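Local coordinates for putative dioxygenase (1H-3-hydroxy-4-oxoquinaldine 2,4-dioxygenase) (Mycobacteroides abscessus subsp. abscessus, PDB 6RA3), which cleaves the ring of the Pseudomonas quinolone signal PQS with dioxygen, giving N-octanoylanthranilate and carbon monoxide, in an alpha/beta-hydrolase fold, at residues V10-D15 and I79-A84; R46-T51 and E259-L264; E73-T78 and A106-A111; P92-H95 and A101-E104. One frame throughout, in Å; residues are numbered along the deposited sequence.

Contact 1. Residues V10-D15 and I79-A84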
loop_
_atom_site.group_PDB
_atom_site.type_symbol
_atom_site.label_atom_id
_atom_site.label_comp_id
_atom_site.label_asym_id
_atom_site.label_seq_id
_atom_site.Cartn_x
_atom_site.Cartn_y
_atom_site.Cartn_z
ATOM N N VAL A 10 18.210 -8.972 0.131
ATOM C CA VAL A 10 16.802 -9.348 0.069
ATOM C C VAL A 10 15.926 -8.164 0.496
ATOM O O VAL A 10 16.391 -7.193 1.098
ATOM C CB VAL A 10 16.466 -10.606 0.902
ATOM C CG1 VAL A 10 17.378 -11.729 0.526
ATOM C CG2 VAL A 10 16.516 -10.346 2.446
ATOM N N GLN A 11 14.638 -8.268 0.180
ATOM C CA GLN A 11 13.690 -7.177 0.404
ATOM C C GLN A 11 12.995 -7.346 1.747
ATOM O O GLN A 11 12.256 -8.317 1.960
ATOM C CB GLN A 11 12.635 -7.081 -0.700
ATOM C CG GLN A 11 11.780 -5.799 -0.513
ATOM C CD GLN A 11 10.995 -5.387 -1.720
ATOM O OE1 GLN A 11 11.427 -4.560 -2.526
ATOM N NE2 GLN A 11 9.815 -5.923 -1.826
ATOM N N ILE A 12 13.204 -6.374 2.633
ATOM C CA ILE A 12 12.646 -6.365 3.987
ATOM C C ILE A 12 11.609 -5.253 4.068
ATOM O O ILE A 12 11.966 -4.073 4.041
ATOM C CB ILE A 12 13.751 -6.149 5.044
ATOM C CG1 ILE A 12 14.851 -7.202 4.877
ATOM C CG2 ILE A 12 13.159 -6.138 6.465
ATOM C CD1 ILE A 12 14.347 -8.668 5.060
ATOM N N ALA A 13 10.351 -5.621 4.228
ATOM C CA ALA A 13 9.294 -4.660 4.459
ATOM C C ALA A 13 9.225 -4.280 5.929
ATOM O O ALA A 13 9.479 -5.094 6.822
ATOM C CB ALA A 13 7.953 -5.221 4.049
ATOM N N PHE A 14 8.831 -3.042 6.171
ATOM C CA PHE A 14 8.773 -2.509 7.531
ATOM C C PHE A 14 7.925 -1.239 7.545
ATOM O O PHE A 14 7.536 -0.705 6.497
ATOM C CB PHE A 14 10.183 -2.250 8.040
ATOM C CG PHE A 14 10.873 -1.089 7.382
ATOM C CD1 PHE A 14 11.524 -1.253 6.176
ATOM C CD2 PHE A 14 10.865 0.176 7.976
ATOM C CE1 PHE A 14 12.142 -0.184 5.543
ATOM C CE2 PHE A 14 11.485 1.248 7.354
ATOM C CZ PHE A 14 12.150 1.061 6.147
ATOM N N ASP A 15 7.604 -0.784 8.752
ATOM C CA ASP A 15 7.226 0.611 8.951
ATOM C C ASP A 15 7.814 1.108 10.266
ATOM O O ASP A 15 8.223 0.335 11.138
ATOM C CB ASP A 15 5.710 0.817 8.847
ATOM C CG ASP A 15 4.927 0.277 10.027
ATOM O OD1 ASP A 15 3.703 0.544 10.046
ATOM O OD2 ASP A 15 5.504 -0.383 10.925
ATOM N N ILE A 79 18.685 -7.030 12.074
ATOM C CA ILE A 79 19.784 -6.202 12.552
ATOM C C ILE A 79 20.269 -5.269 11.456
ATOM O O ILE A 79 20.612 -4.107 11.716
ATOM C CB ILE A 79 20.933 -7.084 13.081
ATOM C CG1 ILE A 79 20.482 -7.862 14.320
ATOM C CG2 ILE A 79 22.169 -6.222 13.371
ATOM C CD1 ILE A 79 21.492 -8.876 14.823
ATOM N N GLY A 80 20.366 -5.764 10.225
ATOM C CA GLY A 80 20.848 -4.909 9.153
ATOM C C GLY A 80 19.897 -3.757 8.891
ATOM O O GLY A 80 20.326 -2.635 8.594
ATOM N N LEU A 81 18.594 -4.021 9.006
ATOM C CA LEU A 81 17.587 -2.975 8.843
ATOM C C LEU A 81 17.718 -1.917 9.937
ATOM O O LEU A 81 17.657 -0.716 9.663
ATOM C CB LEU A 81 16.189 -3.584 8.877
ATOM C CG LEU A 81 15.053 -2.613 8.555
ATOM C CD1 LEU A 81 14.999 -2.369 7.046
ATOM C CD2 LEU A 81 13.760 -3.133 9.067
ATOM N N LEU A 82 17.912 -2.344 11.181
ATOM C CA LEU A 82 17.973 -1.386 12.287
ATOM C C LEU A 82 19.210 -0.481 12.196
ATOM O O LEU A 82 19.119 0.736 12.445
ATOM C CB LEU A 82 17.910 -2.150 13.607
ATOM C CG LEU A 82 16.587 -2.902 13.752
ATOM C CD1 LEU A 82 16.540 -3.929 14.932
ATOM C CD2 LEU A 82 15.392 -1.959 13.916
ATOM N N ASP A 83 20.368 -1.047 11.838
ATOM C CA ASP A 83 21.551 -0.247 11.543
ATOM C C ASP A 83 21.281 0.765 10.435
ATOM O O ASP A 83 21.732 1.907 10.516
ATOM C CB ASP A 83 22.713 -1.150 11.146
ATOM C CG ASP A 83 23.207 -2.035 12.296
ATOM O OD1 ASP A 83 22.719 -1.886 13.441
ATOM O OD2 ASP A 83 24.074 -2.902 12.036
ATOM N N ALA A 84 20.556 0.359 9.382
ATOM C CA ALA A 84 20.240 1.282 8.300
ATOM C C ALA A 84 19.296 2.389 8.775
ATOM O O ALA A 84 19.408 3.540 8.332
ATOM C CB ALA A 84 19.629 0.526 7.116
#

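Contact 2. Residues R46-T51 and E259-L264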
loop_
_atom_site.group_PDB
_atom_site.type_symbol
_atom_site.label_atom_id
_atom_site.label_comp_id
_atom_site.label_asym_id
_atom_site.label_seq_id
_atom_site.Cartn_x
_atom_site.Cartn_y
_atom_site.Cartn_z
ATOM N N ARG A 46 3.407 2.916 19.653
ATOM C CA ARG A 46 3.983 4.103 19.017
ATOM C C ARG A 46 3.780 5.346 19.884
ATOM O O ARG A 46 4.545 6.312 19.767
ATOM C CB ARG A 46 3.386 4.302 17.604
ATOM C CG ARG A 46 1.904 4.609 17.573
ATOM C CD ARG A 46 1.385 5.018 16.198
ATOM N NE ARG A 46 0.072 5.682 16.265
ATOM C CZ ARG A 46 -0.639 6.075 15.199
ATOM N NH1 ARG A 46 -0.165 5.873 13.975
ATOM N NH2 ARG A 46 -1.829 6.671 15.333
ATOM N N ALA A 47 2.769 5.336 20.757
ATOM C CA ALA A 47 2.626 6.412 21.729
ATOM C C ALA A 47 3.750 6.381 22.747
ATOM O O ALA A 47 4.121 7.426 23.286
ATOM C CB ALA A 47 1.277 6.314 22.429
ATOM N N ALA A 48 4.331 5.205 22.993
ATOM C CA ALA A 48 5.337 5.067 24.035
ATOM C C ALA A 48 6.753 5.271 23.516
ATOM O O ALA A 48 7.570 5.913 24.181
ATOM C CB ALA A 48 5.197 3.687 24.697
ATOM N N GLN A 49 7.066 4.757 22.330
ATOM C CA GLN A 49 8.424 4.780 21.812
ATOM C C GLN A 49 8.367 4.734 20.300
ATOM O O GLN A 49 7.377 4.305 19.727
ATOM C CB GLN A 49 9.259 3.575 22.275
ATOM C CG GLN A 49 9.264 3.265 23.764
ATOM C CD GLN A 49 10.061 4.275 24.592
ATOM O OE1 GLN A 49 11.044 4.874 24.118
ATOM N NE2 GLN A 49 9.637 4.458 25.843
ATOM N N ARG A 50 9.462 5.129 19.666
ATOM C CA ARG A 50 9.632 4.791 18.264
ATOM C C ARG A 50 9.432 3.300 18.136
ATOM O O ARG A 50 10.060 2.522 18.861
ATOM C CB ARG A 50 11.017 5.180 17.758
ATOM C CG ARG A 50 11.282 4.891 16.253
ATOM C CD ARG A 50 12.732 5.177 15.873
ATOM N NE ARG A 50 12.968 5.028 14.452
ATOM C CZ ARG A 50 14.139 5.211 13.862
ATOM N NH1 ARG A 50 15.198 5.533 14.563
ATOM N NH2 ARG A 50 14.242 5.074 12.548
ATOM N N THR A 51 8.509 2.916 17.260
ATOM C CA THR A 51 8.183 1.524 16.986
ATOM C C THR A 51 8.471 1.213 15.521
ATOM O O THR A 51 7.989 1.917 14.625
ATOM C CB THR A 51 6.728 1.279 17.329
ATOM O OG1 THR A 51 6.559 1.476 18.737
ATOM C CG2 THR A 51 6.286 -0.144 16.927
ATOM N N GLU A 259 2.614 -4.692 28.928
ATOM C CA GLU A 259 3.713 -5.533 29.406
ATOM C C GLU A 259 5.043 -5.100 28.810
ATOM O O GLU A 259 6.066 -5.081 29.508
ATOM C CB GLU A 259 3.460 -7.005 29.065
ATOM C CG GLU A 259 2.404 -7.682 29.871
ATOM C CD GLU A 259 2.817 -7.916 31.335
ATOM O OE1 GLU A 259 4.029 -7.973 31.648
ATOM O OE2 GLU A 259 1.900 -8.038 32.167
ATOM N N ALA A 260 5.058 -4.793 27.503
ATOM C CA ALA A 260 6.283 -4.338 26.850
ATOM C C ALA A 260 6.762 -3.015 27.430
ATOM O O ALA A 260 7.963 -2.798 27.608
ATOM C CB ALA A 260 6.052 -4.195 25.340
ATOM N N ILE A 261 5.846 -2.087 27.664
ATOM C CA ILE A 261 6.251 -0.796 28.210
ATOM C C ILE A 261 6.851 -0.996 29.605
ATOM O O ILE A 261 7.955 -0.513 29.909
ATOM C CB ILE A 261 5.052 0.176 28.193
ATOM C CG1 ILE A 261 4.754 0.585 26.736
ATOM C CG2 ILE A 261 5.323 1.404 29.030
ATOM C CD1 ILE A 261 3.297 0.828 26.440
ATOM N N ASP A 262 6.178 -1.798 30.436
ATOM C CA ASP A 262 6.716 -2.145 31.755
ATOM C C ASP A 262 8.103 -2.792 31.655
ATOM O O ASP A 262 9.038 -2.410 32.371
ATOM C CB ASP A 262 5.747 -3.079 32.468
ATOM C CG ASP A 262 6.293 -3.563 33.795
ATOM O OD1 ASP A 262 6.179 -2.809 34.785
ATOM O OD2 ASP A 262 6.857 -4.684 33.844
ATOM N N LEU A 263 8.249 -3.795 30.785
ATOM C CA LEU A 263 9.547 -4.437 30.585
ATOM C C LEU A 263 10.625 -3.421 30.239
ATOM O O LEU A 263 11.741 -3.459 30.782
ATOM C CB LEU A 263 9.426 -5.490 29.470
ATOM C CG LEU A 263 10.721 -6.175 28.999
ATOM C CD1 LEU A 263 11.358 -6.939 30.145
ATOM C CD2 LEU A 263 10.439 -7.129 27.824
ATOM N N LEU A 264 10.309 -2.514 29.307
ATOM C CA LEU A 264 11.266 -1.492 28.898
ATOM C C LEU A 264 11.625 -0.603 30.080
ATOM O O LEU A 264 12.805 -0.336 30.343
ATOM C CB LEU A 264 10.674 -0.667 27.753
ATOM C CG LEU A 264 11.559 0.407 27.117
ATOM C CD1 LEU A 264 11.256 0.547 25.618
ATOM C CD2 LEU A 264 11.351 1.742 27.799
#

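Contact 3. Residues E73-T78 and A106-A111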
loop_
_atom_site.group_PDB
_atom_site.type_symbol
_atom_site.label_atom_id
_atom_site.label_comp_id
_atom_site.label_asym_id
_atom_site.label_seq_id
_atom_site.Cartn_x
_atom_site.Cartn_y
_atom_site.Cartn_z
ATOM N N GLU A 73 19.315 -15.864 9.173
ATOM C CA GLU A 73 18.960 -14.826 8.206
ATOM C C GLU A 73 17.926 -13.858 8.790
ATOM O O GLU A 73 17.997 -12.652 8.555
ATOM C CB GLU A 73 18.426 -15.468 6.916
ATOM C CG GLU A 73 19.483 -16.078 6.027
ATOM C CD GLU A 73 20.144 -17.315 6.642
ATOM O OE1 GLU A 73 19.427 -18.114 7.290
ATOM O OE2 GLU A 73 21.383 -17.469 6.494
ATOM N N MET A 74 16.951 -14.366 9.529
ATOM C CA MET A 74 15.946 -13.491 10.120
ATOM C C MET A 74 16.600 -12.460 11.041
ATOM O O MET A 74 16.245 -11.276 11.018
ATOM C CB MET A 74 14.913 -14.341 10.856
ATOM C CG MET A 74 13.975 -15.110 9.916
ATOM S SD MET A 74 13.309 -16.616 10.650
ATOM C CE MET A 74 11.689 -16.095 11.148
ATOM N N ALA A 75 17.619 -12.881 11.786
ATOM C CA ALA A 75 18.372 -12.016 12.680
ATOM C C ALA A 75 19.351 -11.115 11.941
ATOM O O ALA A 75 19.513 -9.940 12.298
ATOM C CB ALA A 75 19.133 -12.874 13.689
ATOM N N ALA A 76 20.027 -11.640 10.924
ATOM C CA ALA A 76 20.946 -10.811 10.168
ATOM C C ALA A 76 20.186 -9.716 9.432
ATOM O O ALA A 76 20.699 -8.607 9.289
ATOM C CB ALA A 76 21.752 -11.656 9.176
ATOM N N ASP A 77 18.969 -10.026 8.944
ATOM C CA ASP A 77 18.171 -9.052 8.188
ATOM C C ASP A 77 17.627 -7.960 9.108
ATOM O O ASP A 77 17.643 -6.772 8.759
ATOM C CB ASP A 77 16.959 -9.698 7.497
ATOM C CG ASP A 77 17.313 -10.713 6.415
ATOM O OD1 ASP A 77 16.379 -11.461 6.043
ATOM O OD2 ASP A 77 18.464 -10.755 5.944
ATOM N N THR A 78 17.059 -8.366 10.251
ATOM C CA THR A 78 16.461 -7.421 11.178
ATOM C C THR A 78 17.515 -6.486 11.728
ATOM O O THR A 78 17.295 -5.272 11.806
ATOM C CB THR A 78 15.760 -8.178 12.304
ATOM O OG1 THR A 78 14.690 -8.962 11.767
ATOM C CG2 THR A 78 15.195 -7.210 13.380
ATOM N N ALA A 106 19.403 -10.828 20.215
ATOM C CA ALA A 106 19.902 -10.401 21.525
ATOM C C ALA A 106 21.318 -10.901 21.757
ATOM O O ALA A 106 22.161 -10.173 22.292
ATOM C CB ALA A 106 18.987 -10.891 22.635
ATOM N N ASP A 107 21.609 -12.134 21.328
ATOM C CA ASP A 107 22.930 -12.710 21.565
ATOM C C ASP A 107 23.990 -12.024 20.719
ATOM O O ASP A 107 25.138 -11.865 21.155
ATOM C CB ASP A 107 22.904 -14.205 21.263
ATOM C CG ASP A 107 24.169 -14.913 21.710
ATOM O OD1 ASP A 107 24.872 -14.379 22.597
ATOM O OD2 ASP A 107 24.459 -16.001 21.157
ATOM N N ARG A 108 23.633 -11.611 19.501
ATOM C CA ARG A 108 24.647 -11.045 18.623
ATOM C C ARG A 108 25.068 -9.648 19.047
ATOM O O ARG A 108 26.220 -9.257 18.825
ATOM C CB ARG A 108 24.130 -11.028 17.188
ATOM C CG ARG A 108 23.940 -12.410 16.599
ATOM C CD ARG A 108 23.544 -12.336 15.145
ATOM N NE ARG A 108 23.399 -13.683 14.597
ATOM C CZ ARG A 108 23.379 -13.963 13.304
ATOM N NH1 ARG A 108 23.487 -12.983 12.426
ATOM N NH2 ARG A 108 23.245 -15.218 12.899
ATOM N N LEU A 109 24.157 -8.867 19.613
ATOM C CA LEU A 109 24.398 -7.438 19.794
ATOM C C LEU A 109 24.741 -7.048 21.225
ATOM O O LEU A 109 25.326 -5.975 21.437
ATOM C CB LEU A 109 23.166 -6.641 19.357
ATOM C CG LEU A 109 22.798 -6.766 17.885
ATOM C CD1 LEU A 109 21.461 -6.090 17.633
ATOM C CD2 LEU A 109 23.889 -6.206 17.005
ATOM N N GLY A 110 24.365 -7.872 22.195
ATOM C CA GLY A 110 24.670 -7.620 23.584
ATOM C C GLY A 110 23.537 -6.887 24.266
ATOM O O GLY A 110 22.590 -6.400 23.635
ATOM N N ALA A 111 23.658 -6.803 25.597
ATOM C CA ALA A 111 22.589 -6.321 26.463
ATOM C C ALA A 111 22.521 -4.802 26.554
ATOM O O ALA A 111 21.520 -4.280 27.056
ATOM C CB ALA A 111 22.752 -6.907 27.870
#

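Contact 4. Residues P92-H95 and A101-E104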
loop_
_atom_site.group_PDB
_atom_site.type_symbol
_atom_site.label_atom_id
_atom_site.label_comp_id
_atom_site.label_asym_id
_atom_site.label_seq_id
_atom_site.Cartn_x
_atom_site.Cartn_y
_atom_site.Cartn_z
ATOM N N PRO A 92 13.218 -6.004 21.116
ATOM C CA PRO A 92 12.389 -6.892 20.294
ATOM C C PRO A 92 11.135 -7.357 21.014
ATOM O O PRO A 92 11.165 -7.701 22.193
ATOM C CB PRO A 92 13.319 -8.067 19.998
ATOM C CG PRO A 92 14.686 -7.536 20.132
ATOM C CD PRO A 92 14.635 -6.430 21.140
ATOM N N ILE A 93 10.023 -7.341 20.286
ATOM C CA ILE A 93 8.781 -8.003 20.652
ATOM C C ILE A 93 8.526 -9.045 19.563
ATOM O O ILE A 93 8.405 -8.683 18.387
ATOM C CB ILE A 93 7.601 -7.023 20.751
ATOM C CG1 ILE A 93 7.933 -5.830 21.672
ATOM C CG2 ILE A 93 6.310 -7.754 21.204
ATOM C CD1 ILE A 93 6.721 -4.867 21.895
ATOM N N ALA A 94 8.433 -10.332 19.942
ATOM C CA ALA A 94 8.461 -11.431 18.965
ATOM C C ALA A 94 7.364 -12.455 19.220
ATOM O O ALA A 94 7.224 -12.969 20.340
ATOM C CB ALA A 94 9.826 -12.114 18.980
ATOM N N HIS A 95 6.615 -12.795 18.168
ATOM C CA HIS A 95 5.502 -13.720 18.291
ATOM C C HIS A 95 5.941 -15.153 18.021
ATOM O O HIS A 95 6.614 -15.432 17.018
ATOM C CB HIS A 95 4.370 -13.378 17.343
ATOM C CG HIS A 95 3.249 -14.357 17.408
ATOM N ND1 HIS A 95 3.082 -15.359 16.477
ATOM C CD2 HIS A 95 2.258 -14.517 18.317
ATOM C CE1 HIS A 95 2.017 -16.069 16.789
ATOM N NE2 HIS A 95 1.499 -15.578 17.902
ATOM N N ALA A 101 14.509 -15.906 16.550
ATOM C CA ALA A 101 15.335 -14.869 15.944
ATOM C C ALA A 101 15.598 -13.740 16.926
ATOM O O ALA A 101 16.713 -13.205 16.985
ATOM C CB ALA A 101 14.655 -14.334 14.688
ATOM N N ALA A 102 14.579 -13.369 17.699
ATOM C CA ALA A 102 14.757 -12.334 18.726
ATOM C C ALA A 102 15.894 -12.683 19.688
ATOM O O ALA A 102 16.708 -11.821 20.040
ATOM C CB ALA A 102 13.449 -12.138 19.498
ATOM N N LEU A 103 15.989 -13.954 20.103
ATOM C CA LEU A 103 17.070 -14.344 21.012
ATOM C C LEU A 103 18.413 -14.383 20.292
ATOM O O LEU A 103 19.446 -14.006 20.859
ATOM C CB LEU A 103 16.731 -15.688 21.649
ATOM C CG LEU A 103 15.423 -15.606 22.443
ATOM C CD1 LEU A 103 14.881 -16.960 22.827
ATOM C CD2 LEU A 103 15.659 -14.766 23.696
ATOM N N GLU A 104 18.419 -14.801 19.028
ATOM C CA GLU A 104 19.647 -14.728 18.255
ATOM C C GLU A 104 20.097 -13.289 18.131
ATOM O O GLU A 104 21.288 -12.993 18.278
ATOM C CB GLU A 104 19.445 -15.371 16.867
ATOM C CG GLU A 104 20.679 -15.333 15.966
ATOM C CD GLU A 104 21.887 -16.067 16.559
ATOM O OE1 GLU A 104 21.672 -16.988 17.370
ATOM O OE2 GLU A 104 23.045 -15.720 16.213
#

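Contact 1. Residues V10-D15 and I79-A84
Ile12 on strand 10-17 and Leu81 on helix 71-84 mark the closest approach of the two backbones, with their CA atoms 7.7 Å apart and no hydrogen bond between the segments. Leu81 does the joining: its methyls reach two strand residues that alternate past Ala13, whose CB points away. CD2 touches both of them, sitting 4.0 Å from Ile12 CG2 and resting on the root of the Phe14 side chain, 3.8 Å from Phe14 CB. CD1 meets the ring itself, 3.8 Å from Phe14 CD1, at a slant that is neither clearly face-on nor edge-on. Phe14 holds CG between its backbone N and carbonyl carbon (chi1 71°), which swings the ring out from the strand to the side of Leu81; Ile12 O lies in plane at the ring edge. Ile12 offers only its CG2 branch to Leu81; the longer branch turns along the helix to Asp77. Strand 3-7 completes the buried apolar patch through Val7, which touches both Ile12 and Leu81. A helix lying over the antiparallel N-terminal strands at one margin of a mainly parallel sheet is characteristic of the alpha/beta-hydrolase fold.

Contact 2. Residues R46-T51 and E259-L264
This is a small, largely apolar contact at the protein surface: the last part of residues 42-48, with the turn that follows, meets helix 253-266 near the end of the chain. Two pairs carry it, Ala48 with Ile261 and Gln49 with Leu264, one helical turn apart on the second segment. The backbones come closest at Ala48 and Ile261, whose CA atoms are 7.3 Å apart. Ala48 aims its methyl at the other segment, and Ile261 brings its longer branch round to it: with CG1 anti to the carbonyl carbon (chi1 -71°), Ile261 CG1 comes to 3.7 Å from Ala48 CB. Ile261 CD1 lies 3.8 Å from the same methyl. Gln49 and Leu264 reach for each other from opposite directions. The first torsion of the glutamine (chi1 -50°) keeps CG beside the backbone N and sets this aliphatic atom 3.8 Å from Leu264 CD1; beyond it the chain bends at chi2, turning the amide. Below them both side chains rest on Phe25 of strand 24-28, so the sheet supplies the floor of the contact. Within the turn, Thr51 OG1 donates to Gln49 O at 3.1 Å, approaching from well above the carbonyl plane. Nearby, the guanidinium of Arg46 makes a cation-pi contact with Tyr170 of the second subunit. No hydrogen bond or salt bridge joins the two segments, which implies that the contact rests mainly on dispersion and on the burial of apolar atoms.

Contact 3. Residues E73-T78 and A106-A111
Arg108 reaches from helix 99-109 to helix 71-84, laying its guanidinium against the methyls of Ala75 and Ala76. The two segments come nearest at Ala75 and Arg108, whose CA atoms are 8.7 Å apart, and the arginine lies across the groove between the helices. Its CG stands anti to the carbonyl carbon and beside the backbone N (chi1 -67°); from there the chain runs extended to NE (chi2 -175°), reaching straight across to the neighbouring helix. Ala75 CB then lies over one face of the guanidinium, 4.4 Å from Arg108 CZ. Ala76 CB meets the group more obliquely, 3.9 Å from Arg108 NH1. The polar end is directed by residues beyond these segments: Glu104, one turn earlier on the same helix, forms a salt bridge with Arg108 NE, and Asp72 is a long, weak ion-pair partner of NH2. Elsewhere on helix 71-84, Thr78, which touches Ile105, turns its hydroxyl back to the preceding turn (chi1 -63°), and Thr78 OG1 donates to Met74 O at 2.9 Å. That carbonyl also accepts the backbone N of Thr78, the two donors arriving from opposite faces of its plane. Chemically, the contact joins an apolar surface to the flat face of a cation: dispersion acts across the interface, while the charge has its stronger partner, Glu104, on the arginine's own helix and its weak one, Asp72, on the opposite helix; the salt bridge probably helps fix the rotation of the guanidinium.

Contact 4. Residues P92-H95 and A101-E104
Pro92 and Ala94 on strand 90-95 both face helix 99-109, and there they share a single partner, the methyl of Ala102. The CA atoms of Pro92 and Ala102 come within 6.1 Å, a close approach allowed by the small residues between strand and helix. The Pro92 ring can be traced outward from this meeting point. Its CB touches Ala102 CB at 4.1 Å. The next atom, Pro92 CG, is already 4.8 Å from Ala102 CB, and Pro92 CD, closing back onto the backbone N, is 6.1 Å from it. The ring therefore leans on the helix with its CB corner while the remainder turns aside; beyond the two segments, the proline also packs on Val114 and Val117. This strand and helix, with strand 116-120, form a beta-alpha-beta unit at the heart of the alpha/beta-hydrolase fold. The tight turn between the first two elements, holding the probable substrate-binding residue His97, corresponds to the nucleophile elbow of related hydrolases. Further along the strand, Ala94 CB makes the closer approach to Ala102 CB, 3.7 Å. Ile93, between the two, points its CB away, as strand alternation requires. At the strand's end His95 belongs to the neighbourhood of the active site: its NE2 is hydrogen-bonded to the backbone O of His246, the likely proton donor/acceptor, and its ring also meets those of His33 and Phe247.

Contacts 1, 3 and 4 form a connected run. Helix 71-84 serves contacts 1 and 3, whose centres are 12 Å apart; helix 99-109 serves contacts 3 and 4, at 9 Å. They touch where Ile79 packs on Leu109 and where Ala75 packs on Glu104. The run thus leads from the antiparallel margin of the sheet to central strand 90-95, next to the active site. Contact 2, its centre about 15 Å from that of contact 4, lies across the sheet, with Ala260 packing on Ile93. Along the chain it brackets contacts 3 and 4; contact 1 crosses contacts 2 and 3 and closes before contact 4 opens. Helices therefore cover both faces of the sheet, the layered build of alpha/beta hydrolases.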